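Local atomic coordinates of cysteine desulfurase (Fervidobacterium islandicum, PDB entry 6A6G), a protein that catalyses the pyridoxal-phosphate-dependent removal of sulfur from cysteine, yielding alanine, and probably supplies that sulfur to a NifU-type scaffold for iron-sulfur cluster assembly. Residues 127-132 and 180-185; 105-110 and 134-139; 353-358 and 391-396. All coordinates share one frame; numbering follows the deposited sequence.

Contact 1. Residues 127-132 and 180-185; sequences LISQVE and VSITGQ
Leu127 and Val180 pair on neighbouring parallel strands of the mixed sheet that forms the core of the cofactor-binding domain. Ser181 N donates to Leu127 O over 2.8 Å, and the same carbonyl receives a CA-H contact from Val180. The two paired side chains lie on one face of the sheet, where Leu127 CD2 approaches Val180 CG2 to 4.2 Å. On the other face Ile128 CG2 rests on Ser181 CB, and Trp140 of the following helix covers both. Ser181 OG is bonded to Asn136.

Beyond these pairs the strands part, and the geometry becomes that of a strand end in a fold-type I pyridoxal phosphate enzyme, where the C-terminal edge of the parallel strands opens onto the cofactor. Residues 129-132 form a type I beta turn. Its first residue, Ser129, also makes an ST turn, accepting from Val131 N. With OG tucked between its own backbone N and carbonyl carbon (chi1 82°), the serine can in addition donate to Glu132 OE2 over 2.7 Å.

Glu132, bent at chi2 (-54°), carries its carboxylate back over the end of the other strand. Thr183 N donates to OE2 over 2.9 Å on the syn lone pair, whereas Ser129 OG meets that oxygen on its anti side, 24° out of the carboxylate plane. Two donors thus grip OE2 from different sides, and Asn136 ND2 holds OE1, which fixes the rotation of this buried group. Ile182 CD1 is wedged in closely, 3.3 Å from Ser129 CB, and its side chain crosses that of Glu132 at about a right angle. Val131 CG2 meets Thr183 CG2 at 4.0 Å, and the side chain of Thr183 comes within about 4 Å of bound pyridoxal phosphate.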
loop_
_atom_site.group_PDB
_atom_site.type_symbol
_atom_site.label_atom_id
_atom_site.label_comp_id
_atom_site.label_asym_id
_atom_site.label_seq_id
_atom_site.Cartn_x
_atom_site.Cartn_y
_atom_site.Cartn_z
ATOM N N LEU B 127 -8.487 -22.949 10.775
ATOM C CA LEU B 127 -8.185 -22.911 12.200
ATOM C C LEU B 127 -7.231 -21.739 12.532
ATOM O O LEU B 127 -6.126 -21.640 11.995
ATOM C CB LEU B 127 -7.566 -24.250 12.651
ATOM C CG LEU B 127 -7.098 -24.377 14.100
ATOM C CD1 LEU B 127 -8.277 -24.479 15.041
ATOM C CD2 LEU B 127 -6.250 -25.614 14.249
ATOM N N ILE B 128 -7.679 -20.875 13.422
ATOM C CA ILE B 128 -6.859 -19.812 13.959
ATOM C C ILE B 128 -6.841 -19.952 15.511
ATOM O O ILE B 128 -7.475 -20.844 16.063
ATOM C CB ILE B 128 -7.406 -18.448 13.499
ATOM C CG1 ILE B 128 -8.765 -18.165 14.125
ATOM C CG2 ILE B 128 -7.533 -18.403 11.982
ATOM C CD1 ILE B 128 -9.443 -16.941 13.541
ATOM N N SER B 129 -6.111 -19.093 16.212
ATOM C CA SER B 129 -6.122 -19.102 17.671
ATOM C C SER B 129 -6.995 -18.002 18.226
ATOM O O SER B 129 -7.410 -17.107 17.505
ATOM C CB SER B 129 -4.712 -18.993 18.223
ATOM O OG SER B 129 -4.249 -17.657 18.248
ATOM N N GLN B 130 -7.308 -18.102 19.514
ATOM C CA GLN B 130 -8.098 -17.079 20.227
ATOM C C GLN B 130 -7.289 -15.809 20.518
ATOM O O GLN B 130 -7.872 -14.806 20.900
ATOM C CB GLN B 130 -8.637 -17.606 21.562
ATOM C CG GLN B 130 -9.872 -18.476 21.458
ATOM C CD GLN B 130 -10.374 -18.931 22.825
ATOM O OE1 GLN B 130 -9.583 -19.186 23.739
ATOM N NE2 GLN B 130 -11.682 -19.041 22.969
ATOM N N VAL B 131 -5.961 -15.867 20.383
ATOM C CA VAL B 131 -5.143 -14.704 20.709
ATOM C C VAL B 131 -4.804 -13.840 19.470
ATOM O O VAL B 131 -4.040 -12.875 19.579
ATOM C CB VAL B 131 -3.863 -15.074 21.517
ATOM C CG1 VAL B 131 -4.182 -16.058 22.613
ATOM C CG2 VAL B 131 -2.771 -15.648 20.634
ATOM N N GLU B 132 -5.388 -14.159 18.317
ATOM C CA GLU B 132 -5.050 -13.467 17.069
ATOM C C GLU B 132 -5.382 -11.963 17.088
ATOM O O GLU B 132 -6.389 -11.526 17.651
ATOM C CB GLU B 132 -5.720 -14.125 15.868
ATOM C CG GLU B 132 -5.257 -15.561 15.568
ATOM C CD GLU B 132 -3.749 -15.745 15.402
ATOM O OE1 GLU B 132 -3.078 -14.975 14.702
ATOM O OE2 GLU B 132 -3.210 -16.708 15.967
ATOM N N VAL B 180 -4.441 -23.461 8.374
ATOM C CA VAL B 180 -4.124 -23.095 9.734
ATOM C C VAL B 180 -3.480 -21.704 9.718
ATOM O O VAL B 180 -2.454 -21.526 9.107
ATOM C CB VAL B 180 -3.222 -24.159 10.427
ATOM C CG1 VAL B 180 -2.680 -23.668 11.759
ATOM C CG2 VAL B 180 -3.999 -25.445 10.685
ATOM N N SER B 181 -4.093 -20.715 10.375
ATOM C CA SER B 181 -3.496 -19.371 10.424
ATOM C C SER B 181 -3.236 -18.941 11.835
ATOM O O SER B 181 -4.168 -18.732 12.611
ATOM C CB SER B 181 -4.342 -18.305 9.696
ATOM O OG SER B 181 -3.520 -17.192 9.348
ATOM N N ILE B 182 -1.961 -18.769 12.151
ATOM C CA ILE B 182 -1.556 -18.599 13.508
ATOM C C ILE B 182 -0.542 -17.462 13.628
ATOM O O ILE B 182 0.304 -17.270 12.764
ATOM C CB ILE B 182 -0.986 -19.939 14.077
ATOM C CG1 ILE B 182 -0.777 -19.867 15.576
ATOM C CG2 ILE B 182 0.371 -20.292 13.500
ATOM C CD1 ILE B 182 -2.004 -19.488 16.362
ATOM N N THR B 183 -0.623 -16.733 14.734
ATOM C CA THR B 183 0.396 -15.775 15.078
ATOM C C THR B 183 1.724 -16.421 15.426
ATOM O O THR B 183 1.775 -17.445 16.071
ATOM C CB THR B 183 -0.064 -14.839 16.216
ATOM O OG1 THR B 183 0.912 -13.809 16.378
ATOM C CG2 THR B 183 -0.238 -15.590 17.537
ATOM N N GLY B 184 2.815 -15.814 14.968
ATOM C CA GLY B 184 4.152 -16.227 15.366
ATOM C C GLY B 184 4.481 -15.785 16.787
ATOM O O GLY B 184 5.240 -16.460 17.487
ATOM N N GLN B 185 3.894 -14.661 17.210
ATOM C CA GLN B 185 3.993 -14.167 18.591
ATOM C C GLN B 185 2.870 -13.204 18.832
ATOM O O GLN B 185 2.675 -12.282 18.047
ATOM C CB GLN B 185 5.314 -13.443 18.798
ATOM C CG GLN B 185 5.416 -12.552 20.037
ATOM C CD GLN B 185 6.772 -11.831 20.104
ATOM O OE1 GLN B 185 7.458 -11.656 19.098
ATOM N NE2 GLN B 185 7.175 -11.459 21.289
#

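Contact 2. Residues 105-110 and 134-139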
loop_
_atom_site.group_PDB
_atom_site.type_symbol
_atom_site.label_atom_id
_atom_site.label_comp_id
_atom_site.label_asym_id
_atom_site.label_seq_id
_atom_site.Cartn_x
_atom_site.Cartn_y
_atom_site.Cartn_z
ATOM N N MET B 105 -2.848 -6.423 4.684
ATOM C CA MET B 105 -3.143 -6.725 3.286
ATOM C C MET B 105 -2.777 -8.174 2.959
ATOM O O MET B 105 -3.542 -8.869 2.302
ATOM C CB MET B 105 -2.440 -5.756 2.316
ATOM C CG MET B 105 -2.744 -6.019 0.834
ATOM S SD MET B 105 -1.782 -5.006 -0.342
ATOM C CE MET B 105 -1.331 -6.284 -1.542
ATOM N N GLY B 106 -1.611 -8.612 3.427
ATOM C CA GLY B 106 -1.111 -9.939 3.140
ATOM C C GLY B 106 -2.107 -11.022 3.541
ATOM O O GLY B 106 -2.363 -11.967 2.776
ATOM N N ILE B 107 -2.663 -10.887 4.741
ATOM C CA ILE B 107 -3.670 -11.830 5.192
ATOM C C ILE B 107 -4.936 -11.786 4.327
ATOM O O ILE B 107 -5.447 -12.832 3.920
ATOM C CB ILE B 107 -3.994 -11.634 6.697
ATOM C CG1 ILE B 107 -2.792 -12.067 7.528
ATOM C CG2 ILE B 107 -5.198 -12.462 7.127
ATOM C CD1 ILE B 107 -2.848 -11.502 8.921
ATOM N N ASN B 108 -5.437 -10.593 4.045
ATOM C CA ASN B 108 -6.597 -10.455 3.189
ATOM C C ASN B 108 -6.347 -11.063 1.793
ATOM O O ASN B 108 -7.240 -11.675 1.195
ATOM C CB ASN B 108 -6.942 -8.978 3.052
ATOM C CG ASN B 108 -7.708 -8.451 4.237
ATOM O OD1 ASN B 108 -8.936 -8.554 4.259
ATOM N ND2 ASN B 108 -6.997 -7.860 5.216
ATOM N N PHE B 109 -5.131 -10.847 1.295
ATOM C CA PHE B 109 -4.650 -11.443 0.055
ATOM C C PHE B 109 -4.877 -12.949 0.101
ATOM O O PHE B 109 -5.504 -13.511 -0.773
ATOM C CB PHE B 109 -3.185 -11.087 -0.116
ATOM C CG PHE B 109 -2.530 -11.683 -1.315
ATOM C CD1 PHE B 109 -2.509 -13.054 -1.523
ATOM C CD2 PHE B 109 -1.833 -10.870 -2.205
ATOM C CE1 PHE B 109 -1.863 -13.605 -2.620
ATOM C CE2 PHE B 109 -1.195 -11.411 -3.303
ATOM C CZ PHE B 109 -1.204 -12.782 -3.504
ATOM N N LEU B 110 -4.429 -13.569 1.176
ATOM C CA LEU B 110 -4.493 -15.004 1.325
ATOM C C LEU B 110 -5.910 -15.580 1.516
ATOM O O LEU B 110 -6.211 -16.619 0.945
ATOM C CB LEU B 110 -3.614 -15.420 2.484
ATOM C CG LEU B 110 -2.135 -15.197 2.240
ATOM C CD1 LEU B 110 -1.378 -15.616 3.505
ATOM C CD2 LEU B 110 -1.670 -16.019 1.060
ATOM N N HIS B 134 -6.756 -8.697 15.180
ATOM C CA HIS B 134 -7.839 -8.506 14.215
ATOM C C HIS B 134 -7.447 -8.731 12.749
ATOM O O HIS B 134 -8.222 -9.206 11.974
ATOM C CB HIS B 134 -8.391 -7.108 14.367
ATOM C CG HIS B 134 -9.116 -6.894 15.648
ATOM N ND1 HIS B 134 -9.332 -5.648 16.177
ATOM C CD2 HIS B 134 -9.641 -7.776 16.532
ATOM C CE1 HIS B 134 -9.960 -5.774 17.336
ATOM N NE2 HIS B 134 -10.168 -7.056 17.567
ATOM N N ALA B 135 -6.233 -8.395 12.366
ATOM C CA ALA B 135 -5.758 -8.681 11.011
ATOM C C ALA B 135 -5.793 -10.158 10.648
ATOM O O ALA B 135 -5.969 -10.487 9.498
ATOM C CB ALA B 135 -4.344 -8.150 10.819
ATOM N N ASN B 136 -5.617 -11.028 11.626
ATOM C CA ASN B 136 -5.635 -12.469 11.405
ATOM C C ASN B 136 -6.840 -13.088 12.052
ATOM O O ASN B 136 -6.786 -14.254 12.503
ATOM C CB ASN B 136 -4.365 -13.167 11.959
ATOM C CG ASN B 136 -4.135 -14.538 11.316
ATOM O OD1 ASN B 136 -4.498 -14.773 10.157
ATOM N ND2 ASN B 136 -3.537 -15.439 12.060
ATOM N N LEU B 137 -7.931 -12.338 12.082
ATOM C CA LEU B 137 -9.166 -12.855 12.602
ATOM C C LEU B 137 -10.339 -12.319 11.803
ATOM O O LEU B 137 -11.126 -13.093 11.258
ATOM C CB LEU B 137 -9.309 -12.452 14.078
ATOM C CG LEU B 137 -10.475 -13.037 14.906
ATOM C CD1 LEU B 137 -10.086 -13.157 16.376
ATOM C CD2 LEU B 137 -11.755 -12.242 14.786
ATOM N N VAL B 138 -10.467 -10.990 11.755
ATOM C CA VAL B 138 -11.586 -10.350 11.086
ATOM C C VAL B 138 -11.720 -10.785 9.626
ATOM O O VAL B 138 -12.804 -11.052 9.184
ATOM C CB VAL B 138 -11.554 -8.802 11.186
ATOM C CG1 VAL B 138 -12.845 -8.227 10.637
ATOM C CG2 VAL B 138 -11.425 -8.350 12.648
ATOM N N PRO B 139 -10.616 -10.860 8.872
ATOM C CA PRO B 139 -10.788 -11.407 7.510
ATOM C C PRO B 139 -11.435 -12.817 7.427
ATOM O O PRO B 139 -12.243 -13.076 6.535
ATOM C CB PRO B 139 -9.366 -11.452 6.960
ATOM C CG PRO B 139 -8.571 -10.488 7.789
ATOM C CD PRO B 139 -9.248 -10.379 9.125
#
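Ile107 faces the turn at residues 135-136 with both of its outer methyl groups, which close around a single backbone oxygen: CG2 lies 3.2 Å from Ala135 O, and CD1 lies 3.3 Å from the same Ala135 O. The branching does the work. CG2 stands anti to the backbone N while CG1 sits beside it (chi1 -69°), an orientation that lets both arms reach the Ala135 carbonyl. CD1 also touches Ala135 CB at 4.1 Å and Asn136 CB at 3.8 Å, the asparagine side chain crossing the isoleucine at about a right angle. CG2 also packs on Pro139 CG, 4.0 Å away.

One residue further on, the amide of Asn108 crosses the same proline. Its OD1 lies 4.0 Å from Pro139 CB, with ND2 similarly close to CG. All of this is van der Waals packing, and it joins the first half of helix 103-116 to the start of helix 138-147, two helices separated in sequence by strand 125-129 of the central sheet. Leu137 is the N-cap of the second helix. Pro139, having no N-H to offer, suits the first helical turn, where an N-H has no preceding carbonyl of the helix to meet. Just before the helix a short 3-10 segment at 134-135 bends the chain, and His134 O accepts from both Leu137 N and Val138 N.

Further out, Asn108 ND2 is bound by Thr104 O, one helical turn back, and by Tyr261 O of the second subunit, which brings this buried amide to the subunit interface. Asn136 ND2 is held by Glu132, while OD1 takes a hydrogen bond from Trp140 NE1 and also meets Ser181 OG. Val231 of the sheet lies against Ile107, and Ala135 also contacts bound pyridoxal phosphate.

Contact 3. Residues 353-358 and 391-396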
loop_
_atom_site.group_PDB
_atom_site.type_symbol
_atom_site.label_atom_id
_atom_site.label_comp_id
_atom_site.label_asym_id
_atom_site.label_seq_id
_atom_site.Cartn_x
_atom_site.Cartn_y
_atom_site.Cartn_z
ATOM N N VAL B 353 -7.136 1.587 38.297
ATOM C CA VAL B 353 -6.827 2.674 37.377
ATOM C C VAL B 353 -7.000 2.232 35.936
ATOM O O VAL B 353 -6.436 1.220 35.522
ATOM C CB VAL B 353 -5.365 3.162 37.541
ATOM C CG1 VAL B 353 -5.124 4.423 36.714
ATOM C CG2 VAL B 353 -5.045 3.433 39.022
ATOM N N HIS B 354 -7.757 3.006 35.163
ATOM C CA HIS B 354 -8.011 2.626 33.784
ATOM C C HIS B 354 -6.729 2.779 32.953
ATOM O O HIS B 354 -5.955 3.717 33.185
ATOM C CB HIS B 354 -9.123 3.476 33.185
ATOM C CG HIS B 354 -9.686 2.909 31.918
ATOM N ND1 HIS B 354 -9.185 3.221 30.672
ATOM C CD2 HIS B 354 -10.685 2.014 31.710
ATOM C CE1 HIS B 354 -9.863 2.558 29.756
ATOM N NE2 HIS B 354 -10.788 1.827 30.355
ATOM N N PRO B 355 -6.503 1.874 31.974
ATOM C CA PRO B 355 -5.299 1.996 31.142
ATOM C C PRO B 355 -5.099 3.357 30.535
ATOM O O PRO B 355 -3.986 3.841 30.513
ATOM C CB PRO B 355 -5.530 0.970 30.045
ATOM C CG PRO B 355 -6.320 -0.094 30.738
ATOM C CD PRO B 355 -7.228 0.621 31.691
ATOM N N HIS B 356 -6.157 3.978 30.047
ATOM C CA HIS B 356 -6.028 5.309 29.438
ATOM C C HIS B 356 -5.363 6.280 30.385
ATOM O O HIS B 356 -4.466 7.033 29.999
ATOM C CB HIS B 356 -7.401 5.868 29.052
ATOM C CG HIS B 356 -8.030 5.186 27.882
ATOM N ND1 HIS B 356 -7.370 4.242 27.128
ATOM C CD2 HIS B 356 -9.244 5.335 27.316
ATOM C CE1 HIS B 356 -8.164 3.826 26.159
ATOM N NE2 HIS B 356 -9.304 4.480 26.245
ATOM N N ASP B 357 -5.799 6.264 31.637
ATOM C CA ASP B 357 -5.192 7.140 32.625
ATOM C C ASP B 357 -3.769 6.723 32.961
ATOM O O ASP B 357 -2.919 7.582 33.169
ATOM C CB ASP B 357 -6.027 7.193 33.883
ATOM C CG ASP B 357 -7.428 7.692 33.630
ATOM O OD1 ASP B 357 -7.622 8.701 32.904
ATOM O OD2 ASP B 357 -8.344 7.081 34.182
ATOM N N VAL B 358 -3.510 5.413 33.020
ATOM C CA VAL B 358 -2.166 4.915 33.264
ATOM C C VAL B 358 -1.251 5.452 32.179
ATOM O O VAL B 358 -0.264 6.143 32.469
ATOM C CB VAL B 358 -2.105 3.365 33.302
ATOM C CG1 VAL B 358 -0.664 2.847 33.358
ATOM C CG2 VAL B 358 -2.910 2.800 34.475
ATOM N N ASP B 391 -11.082 -5.589 39.025
ATOM C CA ASP B 391 -12.147 -5.024 38.223
ATOM C C ASP B 391 -11.596 -4.771 36.802
ATOM O O ASP B 391 -10.932 -3.764 36.548
ATOM C CB ASP B 391 -12.629 -3.729 38.881
ATOM C CG ASP B 391 -13.956 -3.247 38.330
ATOM O OD1 ASP B 391 -14.580 -3.948 37.492
ATOM O OD2 ASP B 391 -14.371 -2.147 38.753
ATOM N N PHE B 392 -11.837 -5.712 35.898
ATOM C CA PHE B 392 -11.143 -5.731 34.619
ATOM C C PHE B 392 -11.838 -4.787 33.660
ATOM O O PHE B 392 -13.017 -4.965 33.400
ATOM C CB PHE B 392 -11.121 -7.146 34.041
ATOM C CG PHE B 392 -10.314 -7.279 32.787
ATOM C CD1 PHE B 392 -8.915 -7.264 32.833
ATOM C CD2 PHE B 392 -10.932 -7.420 31.565
ATOM C CE1 PHE B 392 -8.164 -7.388 31.676
ATOM C CE2 PHE B 392 -10.182 -7.527 30.409
ATOM C CZ PHE B 392 -8.803 -7.522 30.462
ATOM N N PRO B 393 -11.105 -3.788 33.112
ATOM C CA PRO B 393 -11.682 -2.731 32.245
ATOM C C PRO B 393 -11.867 -3.082 30.760
ATOM O O PRO B 393 -12.110 -2.197 29.932
ATOM C CB PRO B 393 -10.671 -1.607 32.383
ATOM C CG PRO B 393 -9.383 -2.266 32.709
ATOM C CD PRO B 393 -9.660 -3.593 33.326
ATOM N N ASN B 394 -11.749 -4.360 30.422
ATOM C CA ASN B 394 -11.868 -4.811 29.045
ATOM C C ASN B 394 -10.774 -4.207 28.149
ATOM O O ASN B 394 -10.944 -4.085 26.952
ATOM C CB ASN B 394 -13.302 -4.575 28.522
ATOM C CG ASN B 394 -14.342 -5.338 29.352
ATOM O OD1 ASN B 394 -14.069 -6.464 29.827
ATOM N ND2 ASN B 394 -15.515 -4.725 29.565
ATOM N N SER B 395 -9.632 -3.889 28.757
ATOM C CA SER B 395 -8.495 -3.301 28.061
ATOM C C SER B 395 -7.276 -3.478 28.924
ATOM O O SER B 395 -7.336 -4.024 30.019
ATOM C CB SER B 395 -8.728 -1.805 27.763
ATOM O OG SER B 395 -9.153 -1.119 28.933
ATOM N N THR B 396 -6.169 -2.940 28.450
ATOM C CA THR B 396 -4.894 -3.252 29.011
ATOM C C THR B 396 -3.898 -2.150 28.648
ATOM O O THR B 396 -4.041 -1.495 27.618
ATOM C CB THR B 396 -4.460 -4.595 28.388
ATOM O OG1 THR B 396 -5.020 -5.680 29.137
ATOM C CG2 THR B 396 -3.005 -4.739 28.305
#
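His354 meets the loop 391-396 with the CD2 and NE2 atoms of its imidazole: CD2 lies 3.7 Å from Pro393 CB, and NE2 is 3.7 Å from Ser395 OG, both partners approaching the ring obliquely. With CG anti to the backbone N (chi1 -164°) and the ring turned by chi2 -90°, ND1 faces the first turn of the helix and accepts from His356 N over 3.2 Å, the donor lying 25° out of the ring plane. A zinc ion sits about 5 Å from this side chain.

Pro355 follows and lays its ring against the loop. Its CD covers the rim of one His354 face and touches Pro393 CG at 3.7 Å, while its CG reaches Ser395 OG at 3.5 Å and Thr396 N at 3.7 Å. The imidazole of His356 has His354 CE1 over its centre, and its ND1 is bonded to Ser372.

Asp357 turns to the bound NifU scaffold protein, forming a salt bridge with Arg120 of that chain; across the contact, Asn394 binds Glu40 of the same partner. The segment is a side-chain-capped helix N-terminus, with histidine as N-cap and proline as first helical residue, set at a desulfurase-scaffold interface.

How the contacts relate
Contacts 1 and 2 form one continuous unit: their centres are 11 Å apart, their segments alternate along the chain, and Asn136 of contact 2 reaches Ser181 of contact 1, with OD1 and OG 2.7 Å apart. Each also places a side chain about 4 Å from pyridoxal phosphate, Thr183 in one and Ala135 in the other. Contact 3 is a separate site, later in sequence, with its centre 25 Å from that of contact 1 and 28 Å from that of contact 2. It lies near the zinc ion and the NifU chain, and the side chain of Thr396 lies about 13 Å from the cofactor.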